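PDB 4PTS: glutathione S-transferase from Gordonia bronchialis, which probably catalyses glutathione transfer to its substrates, as a member of the omega-like glutathione transferases. Local coordinates for residues R32-D36 against D146-W151; Y265-Q271 against W310-R316; G276-T282 against V339-V345. All blocks are in the same frame, centred on the assembly; numbering follows the deposited sequence.

Contact 1: residues R32-D36 against D146-W151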
loop_
_atom_site.group_PDB
_atom_site.type_symbol
_atom_site.label_atom_id
_atom_site.label_comp_id
_atom_site.label_asym_id
_atom_site.label_seq_id
_atom_site.Cartn_x
_atom_site.Cartn_y
_atom_site.Cartn_z
ATOM N N ARG B 32 17.753 -35.566 3.320
ATOM C CA ARG B 32 17.973 -35.162 1.928
ATOM C C ARG B 32 17.806 -36.268 0.892
ATOM O O ARG B 32 18.044 -37.466 1.136
ATOM C CB ARG B 32 19.349 -34.552 1.746
ATOM C CG ARG B 32 19.607 -33.360 2.633
ATOM C CD ARG B 32 21.074 -33.006 2.600
ATOM N NE ARG B 32 21.472 -32.623 1.251
ATOM C CZ ARG B 32 22.728 -32.547 0.824
ATOM N NH1 ARG B 32 23.735 -32.829 1.635
ATOM N NH2 ARG B 32 22.983 -32.183 -0.426
ATOM N N ILE B 33 17.397 -35.809 -0.284
ATOM C CA ILE B 33 17.250 -36.612 -1.469
ATOM C C ILE B 33 18.501 -36.325 -2.248
ATOM O O ILE B 33 18.730 -35.170 -2.663
ATOM C CB ILE B 33 16.006 -36.183 -2.261
ATOM C CG1 ILE B 33 14.767 -36.666 -1.523
ATOM C CG2 ILE B 33 16.021 -36.699 -3.695
ATOM C CD1 ILE B 33 13.512 -35.936 -1.951
ATOM N N THR B 34 19.280 -37.383 -2.473
ATOM C CA THR B 34 20.655 -37.277 -2.945
ATOM C C THR B 34 20.965 -38.363 -3.973
ATOM O O THR B 34 20.374 -39.435 -3.918
ATOM C CB THR B 34 21.672 -37.440 -1.780
ATOM O OG1 THR B 34 21.453 -38.691 -1.097
ATOM C CG2 THR B 34 21.587 -36.259 -0.798
ATOM N N ALA B 35 21.914 -38.099 -4.875
ATOM C CA ALA B 35 22.329 -39.078 -5.895
ATOM C C ALA B 35 22.829 -40.353 -5.249
ATOM O O ALA B 35 22.360 -41.425 -5.565
ATOM C CB ALA B 35 23.407 -38.500 -6.786
ATOM N N ASP B 36 23.777 -40.225 -4.329
ATOM C CA ASP B 36 24.305 -41.386 -3.595
ATOM C C ASP B 36 23.290 -42.051 -2.658
ATOM O O ASP B 36 23.538 -43.137 -2.168
ATOM C CB ASP B 36 25.576 -41.004 -2.798
ATOM C CG ASP B 36 25.346 -39.843 -1.811
ATOM O OD1 ASP B 36 24.519 -38.944 -2.105
ATOM O OD2 ASP B 36 25.997 -39.823 -0.738
ATOM N N ASP B 146 19.756 -28.926 -3.990
ATOM C CA ASP B 146 19.754 -30.320 -4.322
ATOM C C ASP B 146 19.127 -30.551 -5.681
ATOM O O ASP B 146 19.532 -31.459 -6.368
ATOM C CB ASP B 146 19.088 -31.153 -3.214
ATOM C CG ASP B 146 20.022 -31.368 -1.974
ATOM O OD1 ASP B 146 21.138 -30.760 -1.924
ATOM O OD2 ASP B 146 19.637 -32.142 -1.049
ATOM N N PHE B 147 18.193 -29.729 -6.131
ATOM C CA PHE B 147 17.799 -29.864 -7.539
ATOM C C PHE B 147 18.988 -29.621 -8.464
ATOM O O PHE B 147 19.192 -30.374 -9.402
ATOM C CB PHE B 147 16.652 -28.928 -7.943
ATOM C CG PHE B 147 15.327 -29.279 -7.332
ATOM C CD1 PHE B 147 15.122 -30.496 -6.683
ATOM C CD2 PHE B 147 14.276 -28.384 -7.409
ATOM C CE1 PHE B 147 13.897 -30.804 -6.120
ATOM C CE2 PHE B 147 13.057 -28.682 -6.840
ATOM C CZ PHE B 147 12.869 -29.899 -6.191
ATOM N N SER B 148 19.756 -28.574 -8.217
ATOM C CA SER B 148 20.898 -28.276 -9.062
ATOM C C SER B 148 22.029 -29.334 -8.949
ATOM O O SER B 148 22.661 -29.669 -9.968
ATOM C CB SER B 148 21.465 -26.896 -8.744
ATOM O OG SER B 148 20.480 -25.893 -8.839
ATOM N N LEU B 149 22.278 -29.876 -7.749
ATOM C CA LEU B 149 23.456 -30.742 -7.544
ATOM C C LEU B 149 23.188 -32.233 -7.627
ATOM O O LEU B 149 23.996 -32.958 -8.200
ATOM C CB LEU B 149 24.124 -30.457 -6.211
ATOM C CG LEU B 149 24.650 -29.042 -6.035
ATOM C CD1 LEU B 149 25.440 -28.982 -4.727
ATOM C CD2 LEU B 149 25.469 -28.542 -7.218
ATOM N N GLU B 150 22.087 -32.698 -7.055
ATOM C CA GLU B 150 21.835 -34.136 -6.970
ATOM C C GLU B 150 20.995 -34.711 -8.126
ATOM O O GLU B 150 21.178 -35.856 -8.509
ATOM C CB GLU B 150 21.206 -34.478 -5.623
ATOM C CG GLU B 150 22.018 -34.024 -4.406
ATOM C CD GLU B 150 23.400 -34.672 -4.295
ATOM O OE1 GLU B 150 23.515 -35.925 -4.224
ATOM O OE2 GLU B 150 24.393 -33.911 -4.258
ATOM N N TRP B 151 20.114 -33.909 -8.713
ATOM C CA TRP B 151 19.287 -34.360 -9.836
ATOM C C TRP B 151 19.975 -34.086 -11.160
ATOM O O TRP B 151 19.364 -34.143 -12.227
ATOM C CB TRP B 151 17.946 -33.654 -9.819
ATOM C CG TRP B 151 17.173 -34.026 -8.666
ATOM C CD1 TRP B 151 17.411 -33.691 -7.366
ATOM C CD2 TRP B 151 16.010 -34.822 -8.665
ATOM N NE1 TRP B 151 16.460 -34.242 -6.538
ATOM C CE2 TRP B 151 15.582 -34.939 -7.318
ATOM C CE3 TRP B 151 15.267 -35.443 -9.673
ATOM C CZ2 TRP B 151 14.459 -35.656 -6.958
ATOM C CZ3 TRP B 151 14.152 -36.160 -9.321
ATOM C CH2 TRP B 151 13.749 -36.259 -7.965
#

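Contact 2: residues Y265-Q271 against W310-R316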
loop_
_atom_site.group_PDB
_atom_site.type_symbol
_atom_site.label_atom_id
_atom_site.label_comp_id
_atom_site.label_asym_id
_atom_site.label_seq_id
_atom_site.Cartn_x
_atom_site.Cartn_y
_atom_site.Cartn_z
ATOM N N TYR B 265 15.399 -4.783 -13.209
ATOM C CA TYR B 265 15.878 -6.117 -12.867
ATOM C C TYR B 265 14.713 -7.077 -12.700
ATOM O O TYR B 265 14.705 -8.171 -13.278
ATOM C CB TYR B 265 16.673 -6.039 -11.591
ATOM C CG TYR B 265 16.977 -7.345 -10.933
ATOM C CD1 TYR B 265 18.072 -8.101 -11.338
ATOM C CD2 TYR B 265 16.218 -7.803 -9.864
ATOM C CE1 TYR B 265 18.396 -9.292 -10.718
ATOM C CE2 TYR B 265 16.539 -8.987 -9.231
ATOM C CZ TYR B 265 17.631 -9.729 -9.669
ATOM O OH TYR B 265 17.979 -10.928 -9.083
ATOM N N ALA B 266 13.712 -6.677 -11.921
ATOM C CA ALA B 266 12.550 -7.546 -11.700
ATOM C C ALA B 266 11.853 -7.927 -13.004
ATOM O O ALA B 266 11.551 -9.095 -13.220
ATOM C CB ALA B 266 11.568 -6.896 -10.750
ATOM N N ARG B 267 11.619 -6.953 -13.871
ATOM C CA ARG B 267 10.916 -7.236 -15.106
ATOM C C ARG B 267 11.741 -8.128 -16.052
ATOM O O ARG B 267 11.196 -8.962 -16.779
ATOM C CB ARG B 267 10.536 -5.940 -15.796
ATOM C CG ARG B 267 9.347 -5.252 -15.163
ATOM C CD ARG B 267 9.043 -3.933 -15.857
ATOM N NE ARG B 267 10.043 -2.921 -15.523
ATOM C CZ ARG B 267 10.532 -2.004 -16.362
ATOM N NH1 ARG B 267 11.428 -1.139 -15.932
ATOM N NH2 ARG B 267 10.142 -1.944 -17.623
ATOM N N ASP B 268 13.054 -7.941 -16.035
ATOM C CA ASP B 268 13.962 -8.771 -16.806
ATOM C C ASP B 268 13.797 -10.255 -16.436
ATOM O O ASP B 268 13.635 -11.101 -17.315
ATOM C CB ASP B 268 15.385 -8.273 -16.554
ATOM C CG ASP B 268 16.455 -9.167 -17.145
ATOM O OD1 ASP B 268 16.167 -9.784 -18.199
ATOM O OD2 ASP B 268 17.590 -9.193 -16.550
ATOM N N LEU B 269 13.840 -10.555 -15.139
ATOM C CA LEU B 269 13.583 -11.902 -14.636
ATOM C C LEU B 269 12.160 -12.347 -14.885
ATOM O O LEU B 269 11.939 -13.489 -15.304
ATOM C CB LEU B 269 13.860 -12.006 -13.140
ATOM C CG LEU B 269 15.315 -11.772 -12.712
ATOM C CD1 LEU B 269 15.483 -11.952 -11.209
ATOM C CD2 LEU B 269 16.256 -12.707 -13.448
ATOM N N PHE B 270 11.186 -11.480 -14.646
ATOM C CA PHE B 270 9.809 -11.895 -14.853
ATOM C C PHE B 270 9.590 -12.361 -16.284
ATOM O O PHE B 270 8.929 -13.370 -16.532
ATOM C CB PHE B 270 8.856 -10.752 -14.569
ATOM C CG PHE B 270 7.423 -11.145 -14.629
ATOM C CD1 PHE B 270 6.771 -11.622 -13.505
ATOM C CD2 PHE B 270 6.740 -11.057 -15.804
ATOM C CE1 PHE B 270 5.435 -11.998 -13.565
ATOM C CE2 PHE B 270 5.420 -11.426 -15.891
ATOM C CZ PHE B 270 4.760 -11.894 -14.775
ATOM N N GLN B 271 10.142 -11.594 -17.227
ATOM C CA GLN B 271 10.014 -11.884 -18.659
ATOM C C GLN B 271 10.904 -13.050 -19.117
ATOM O O GLN B 271 10.786 -13.509 -20.245
ATOM C CB GLN B 271 10.308 -10.627 -19.479
ATOM C CG GLN B 271 9.326 -9.499 -19.218
ATOM C CD GLN B 271 9.740 -8.189 -19.853
ATOM O OE1 GLN B 271 10.548 -8.165 -20.784
ATOM N NE2 GLN B 271 9.149 -7.086 -19.385
ATOM N N TRP B 310 4.470 -4.998 -15.882
ATOM C CA TRP B 310 5.429 -6.100 -15.779
ATOM C C TRP B 310 5.977 -6.481 -17.135
ATOM O O TRP B 310 7.093 -6.940 -17.247
ATOM C CB TRP B 310 4.791 -7.358 -15.170
ATOM C CG TRP B 310 4.765 -7.420 -13.673
ATOM C CD1 TRP B 310 3.686 -7.287 -12.878
ATOM C CD2 TRP B 310 5.871 -7.658 -12.807
ATOM N NE1 TRP B 310 4.037 -7.413 -11.558
ATOM C CE2 TRP B 310 5.379 -7.647 -11.486
ATOM C CE3 TRP B 310 7.231 -7.873 -13.014
ATOM C CZ2 TRP B 310 6.203 -7.864 -10.366
ATOM C CZ3 TRP B 310 8.054 -8.074 -11.902
ATOM C CH2 TRP B 310 7.531 -8.079 -10.594
ATOM N N LEU B 311 5.171 -6.301 -18.163
ATOM C CA LEU B 311 5.561 -6.680 -19.516
ATOM C C LEU B 311 6.144 -5.533 -20.335
ATOM O O LEU B 311 6.288 -5.642 -21.541
ATOM C CB LEU B 311 4.350 -7.229 -20.247
ATOM C CG LEU B 311 3.699 -8.441 -19.582
ATOM C CD1 LEU B 311 2.516 -8.887 -20.443
ATOM C CD2 LEU B 311 4.704 -9.578 -19.367
ATOM N N THR B 312 6.509 -4.454 -19.672
ATOM C CA THR B 312 7.103 -3.347 -20.357
ATOM C C THR B 312 8.620 -3.565 -20.423
ATOM O O THR B 312 9.189 -4.231 -19.577
ATOM C CB THR B 312 6.762 -2.009 -19.683
ATOM O OG1 THR B 312 7.346 -1.958 -18.378
ATOM C CG2 THR B 312 5.264 -1.854 -19.574
ATOM N N PRO B 313 9.260 -2.999 -21.454
ATOM C CA PRO B 313 10.691 -3.052 -21.756
ATOM C C PRO B 313 11.579 -2.532 -20.662
ATOM O O PRO B 313 11.350 -1.426 -20.181
ATOM C CB PRO B 313 10.816 -2.107 -22.943
ATOM C CG PRO B 313 9.526 -2.272 -23.657
ATOM C CD PRO B 313 8.498 -2.398 -22.568
ATOM N N HIS B 314 12.632 -3.286 -20.340
ATOM C CA HIS B 314 13.509 -3.003 -19.178
ATOM C C HIS B 314 14.939 -2.545 -19.511
ATOM O O HIS B 314 15.579 -1.905 -18.679
ATOM C CB HIS B 314 13.581 -4.235 -18.275
ATOM C CG HIS B 314 13.818 -5.508 -19.016
ATOM N ND1 HIS B 314 15.078 -5.961 -19.330
ATOM C CD2 HIS B 314 12.954 -6.417 -19.522
ATOM C CE1 HIS B 314 14.986 -7.097 -19.992
ATOM N NE2 HIS B 314 13.708 -7.394 -20.126
ATOM N N HIS B 315 15.435 -2.887 -20.705
ATOM C CA HIS B 315 16.761 -2.442 -21.191
ATOM C C HIS B 315 17.930 -2.890 -20.319
ATOM O O HIS B 315 18.873 -2.128 -20.072
ATOM C CB HIS B 315 16.790 -0.922 -21.377
ATOM C CG HIS B 315 15.695 -0.437 -22.254
ATOM N ND1 HIS B 315 14.540 0.128 -21.753
ATOM C CD2 HIS B 315 15.536 -0.512 -23.598
ATOM C CE1 HIS B 315 13.728 0.409 -22.757
ATOM N NE2 HIS B 315 14.309 0.032 -23.886
ATOM N N ARG B 316 17.852 -4.125 -19.845
ATOM C CA ARG B 316 18.890 -4.695 -19.017
ATOM C C ARG B 316 19.854 -5.455 -19.894
ATOM O O ARG B 316 20.932 -5.814 -19.468
ATOM C CB ARG B 316 18.276 -5.615 -17.975
ATOM C CG ARG B 316 17.378 -4.892 -16.982
ATOM C CD ARG B 316 18.176 -4.108 -15.957
ATOM N NE ARG B 316 18.819 -4.972 -14.965
ATOM C CZ ARG B 316 19.691 -4.532 -14.068
ATOM N NH1 ARG B 316 20.036 -3.252 -14.040
ATOM N NH2 ARG B 316 20.235 -5.366 -13.198
#

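Contact 3: residues G276-T282 against V339-V345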
loop_
_atom_site.group_PDB
_atom_site.type_symbol
_atom_site.label_atom_id
_atom_site.label_comp_id
_atom_site.label_asym_id
_atom_site.label_seq_id
_atom_site.Cartn_x
_atom_site.Cartn_y
_atom_site.Cartn_z
ATOM N N GLY B 276 8.131 -15.628 -14.658
ATOM C CA GLY B 276 6.821 -15.029 -14.722
ATOM C C GLY B 276 5.773 -16.067 -14.987
ATOM O O GLY B 276 4.702 -15.998 -14.421
ATOM N N ASP B 277 6.099 -17.066 -15.796
ATOM C CA ASP B 277 5.156 -18.151 -16.025
ATOM C C ASP B 277 4.911 -19.075 -14.800
ATOM O O ASP B 277 4.166 -20.054 -14.891
ATOM C CB ASP B 277 5.546 -18.974 -17.268
ATOM C CG ASP B 277 6.964 -19.549 -17.202
ATOM O OD1 ASP B 277 7.297 -20.320 -16.276
ATOM O OD2 ASP B 277 7.743 -19.277 -18.133
ATOM N N THR B 278 5.536 -18.804 -13.667
ATOM C CA THR B 278 5.261 -19.591 -12.470
ATOM C C THR B 278 4.441 -18.769 -11.492
ATOM O O THR B 278 4.068 -19.246 -10.415
ATOM C CB THR B 278 6.563 -20.064 -11.774
ATOM O OG1 THR B 278 7.302 -18.937 -11.276
ATOM C CG2 THR B 278 7.448 -20.869 -12.747
ATOM N N THR B 279 4.127 -17.542 -11.884
ATOM C CA THR B 279 3.647 -16.544 -10.941
ATOM C C THR B 279 2.172 -16.256 -11.095
ATOM O O THR B 279 1.762 -15.725 -12.119
ATOM C CB THR B 279 4.424 -15.249 -11.122
ATOM O OG1 THR B 279 5.819 -15.536 -10.970
ATOM C CG2 THR B 279 4.004 -14.230 -10.093
ATOM N N ASP B 280 1.389 -16.647 -10.079
ATOM C CA ASP B 280 -0.075 -16.456 -10.054
ATOM C C ASP B 280 -0.473 -15.355 -9.059
ATOM O O ASP B 280 -0.556 -15.583 -7.853
ATOM C CB ASP B 280 -0.778 -17.778 -9.714
ATOM C CG ASP B 280 -2.324 -17.667 -9.740
ATOM O OD1 ASP B 280 -2.863 -16.610 -9.295
ATOM O OD2 ASP B 280 -2.991 -18.644 -10.201
ATOM N N PHE B 281 -0.720 -14.160 -9.580
ATOM C CA PHE B 281 -0.980 -13.015 -8.747
ATOM C C PHE B 281 -2.305 -13.123 -8.021
ATOM O O PHE B 281 -2.474 -12.549 -6.948
ATOM C CB PHE B 281 -0.987 -11.745 -9.586
ATOM C CG PHE B 281 0.342 -11.413 -10.213
ATOM C CD1 PHE B 281 1.370 -10.880 -9.451
ATOM C CD2 PHE B 281 0.551 -11.604 -11.569
ATOM C CE1 PHE B 281 2.586 -10.560 -10.026
ATOM C CE2 PHE B 281 1.761 -11.286 -12.150
ATOM C CZ PHE B 281 2.784 -10.767 -11.374
ATOM N N THR B 282 -3.263 -13.830 -8.574
ATOM C CA THR B 282 -4.515 -13.904 -7.875
ATOM C C THR B 282 -4.356 -14.733 -6.614
ATOM O O THR B 282 -4.781 -14.316 -5.548
ATOM C CB THR B 282 -5.650 -14.405 -8.777
ATOM O OG1 THR B 282 -5.826 -13.444 -9.827
ATOM C CG2 THR B 282 -6.969 -14.527 -8.007
ATOM N N VAL B 339 -0.458 -20.883 -15.727
ATOM C CA VAL B 339 -1.247 -20.013 -14.873
ATOM C C VAL B 339 -2.437 -19.503 -15.696
ATOM O O VAL B 339 -2.254 -18.957 -16.788
ATOM C CB VAL B 339 -0.397 -18.832 -14.378
ATOM C CG1 VAL B 339 -1.239 -17.886 -13.553
ATOM C CG2 VAL B 339 0.785 -19.332 -13.569
ATOM N N PRO B 340 -3.663 -19.686 -15.192
ATOM C CA PRO B 340 -4.864 -19.218 -15.900
ATOM C C PRO B 340 -4.740 -17.749 -16.261
ATOM O O PRO B 340 -4.289 -16.972 -15.437
ATOM C CB PRO B 340 -5.983 -19.412 -14.870
ATOM C CG PRO B 340 -5.484 -20.462 -13.948
ATOM C CD PRO B 340 -3.984 -20.376 -13.934
ATOM N N ALA B 341 -5.140 -17.380 -17.470
ATOM C CA ALA B 341 -4.840 -16.047 -18.026
ATOM C C ALA B 341 -5.372 -14.874 -17.161
ATOM O O ALA B 341 -4.696 -13.844 -16.997
ATOM C CB ALA B 341 -5.368 -15.953 -19.460
ATOM N N GLN B 342 -6.601 -15.052 -16.667
ATOM C CA GLN B 342 -7.262 -14.169 -15.685
ATOM C C GLN B 342 -6.504 -13.964 -14.362
ATOM O O GLN B 342 -6.689 -12.952 -13.699
ATOM C CB GLN B 342 -8.606 -14.776 -15.335
ATOM C CG GLN B 342 -8.430 -16.148 -14.706
ATOM C CD GLN B 342 -9.621 -17.038 -14.901
ATOM O OE1 GLN B 342 -9.496 -18.148 -15.439
ATOM N NE2 GLN B 342 -10.798 -16.567 -14.456
ATOM N N ASN B 343 -5.694 -14.943 -13.979
ATOM C CA ASN B 343 -4.879 -14.872 -12.777
ATOM C C ASN B 343 -3.490 -14.295 -13.014
ATOM O O ASN B 343 -2.733 -14.067 -12.070
ATOM C CB ASN B 343 -4.695 -16.273 -12.189
ATOM C CG ASN B 343 -5.957 -16.850 -11.573
ATOM O OD1 ASN B 343 -5.915 -17.941 -11.028
ATOM N ND2 ASN B 343 -7.076 -16.134 -11.658
ATOM N N TRP B 344 -3.149 -14.081 -14.280
ATOM C CA TRP B 344 -1.843 -13.570 -14.677
ATOM C C TRP B 344 -1.994 -12.100 -15.072
ATOM O O TRP B 344 -3.008 -11.482 -14.770
ATOM C CB TRP B 344 -1.318 -14.408 -15.849
ATOM C CG TRP B 344 0.156 -14.491 -15.930
ATOM C CD1 TRP B 344 0.982 -14.958 -14.980
ATOM C CD2 TRP B 344 0.977 -14.096 -17.034
ATOM N NE1 TRP B 344 2.279 -14.877 -15.403
ATOM C CE2 TRP B 344 2.304 -14.347 -16.669
ATOM C CE3 TRP B 344 0.714 -13.547 -18.299
ATOM C CZ2 TRP B 344 3.378 -14.073 -17.526
ATOM C CZ3 TRP B 344 1.772 -13.271 -19.146
ATOM C CH2 TRP B 344 3.085 -13.536 -18.757
ATOM N N VAL B 345 -0.985 -11.548 -15.739
ATOM C CA VAL B 345 -1.096 -10.204 -16.310
ATOM C C VAL B 345 -2.020 -10.242 -17.538
ATOM O O VAL B 345 -2.018 -11.215 -18.284
ATOM C CB VAL B 345 0.269 -9.555 -16.645
ATOM C CG1 VAL B 345 1.320 -9.851 -15.571
ATOM C CG2 VAL B 345 0.757 -10.011 -17.989
#

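Contact 1: residues R32-D36 against D146-W151
E150 meets the backbone of loop 32-36 at A35, while D146, four residues earlier in the last turn of helix 140-149, takes the side chain of R32; the two carboxylates are used in different ways. E150 folds back at its second torsion (chi2 -62°), which lays its chain alongside T34 with both side chains running the same way and brings OE1 to the backbone of A35. The amide N of A35 donates to OE1 at 2.8 Å, on the anti lone pair. OE1 also lies 3.4 Å from CB of T34, so the same oxygen packs against the threonine. D146 takes the guanidinium of R32 side-on: NE reaches OD2 at 3.0 Å, almost in the guanidinium plane and on the syn lone pair, while NH2 meets OD1 at 2.8 Å from somewhat out of the carboxylate plane. Two bonds to two oxygens fix the rotation of the guanidinium and complete a salt bridge. CG2 of I33 rests 3.8 Å from CZ2 of W151. The contact thus ties the loop preceding strand 48-53 to the end of helix 140-149, and Y48 of that strand touches both I33 and W151.

Contact 2: residues Y265-Q271 against W310-R316
With CG of F270 turned opposite the backbone N (chi1 -174°), its ring swings toward W310, while R267 keeps CG beside its own N and bends at chi3 (-73°) to deliver NH2 to the loop 310-316. F270 and the six-membered ring of W310 form an offset stack, centroids 4.8 Å apart and planes 28° from parallel; CB of F270 and CB of A266 extend the apolar patch along the indole. L311 adds CD2 at the edge of the F270 ring.

Beyond the aromatic pair the loop is held by its carbonyls. Q271, extended beyond CG, places NE2 between two of them: W310 O at 3.0 Å in a nearly straight bond, and T312 O at 2.9 Å, approached from above that carbonyl's plane. Both acceptors lie in the amide plane, so the two bonds together fix the rotation of the carboxamide. Helix 260-270 belongs to the all-helical C-terminal domain of the glutathione transferase fold, and here an irregular segment following helix 281-291 lies across it. NH2 of R267 donates to P313 O at 2.9 Å, again from above the carbonyl plane, with a weak bond to T312 O besides; W263 makes a cation-pi contact with this arginine. At the next residue, CA of D268 sits over the centre of the H314 ring, a CH-pi contact of 3.6 Å to the centroid. The D268 carboxylate is paired with R220, whereas the R316 guanidinium, lying with one face against CB of Y265, donates to the carbonyls of L216 and R220.

Contact 3: residues G276-T282 against V339-V345
W344 inserts the N-H edge of its indole against the 3-10 turn 276-278, where NE1 donates to G276 O at 2.8 Å in a bond of 161°. The acceptor lies close to the ring plane, but the donor stands above the plane of the G276 carbonyl. T279 N reaches the same oxygen from the opposite face of that plane, so two N-H groups grip it. T279 O lies at the same indole edge, 3.1 Å from CD1 of W344. An alanine in place of W344 would probably leave G276 O with the T279 amide but without its indole donor, and open a gap beside the turn.

V339 packs next to this site with its two methyls divided: CG2 is 3.7 Å from D277 O, and CG1 rests against CB of D280. At the start of helix 281-291 the backbone N of F281 makes a weak bond to N343 O, 3.2 Å long. The F281 ring reaches onward to V345, CE2 to CG1 3.7 Å. CB of N343 lies against the carboxylate of D280, and OG1 of T282 is 3.4 Å from CA of N343.

A second shell sets these groups. D280 is the N-cap of helix 281-291; with CG swung away from its backbone N (chi1 -177°), OD1 accepts from the amide of Q283. The hydroxyls of T278 and T279 both bond to F275 O, bracing the turn that presents G276 O, and D277 bonds the amide of G274 through OD2 and forms a salt bridge with R67 through OD1. Outermost, the C-terminal 339-345 segment covers the start of helix 281-291, with R54, just after strand 48-53, touching V339 and D280, and R67 reaching in from helix 57-68.

In the fold
Contacts 2 and 3 adjoin, with centres about 16 Å apart, and their segments alternate along the chain. F270 and W310 of contact 2 meet F281 of contact 3, CE1 of F270 lying 3.7 Å from CZ of F281, so one aromatic cluster joins the end of helix 260-270 to the start of helix 281-291. L311 and V345 pack together where the two late loops pass. Tyrosines Y245 and Y288, predicted to lower the pKa of the active-site cysteine, are not far off: the side chain of F281 is about 10 Å from that of Y288, and that of W310 about 10 Å from that of Y245. Contact 1 lies apart, its centre about 31 Å from that of contact 2 and 29 Å from that of contact 3.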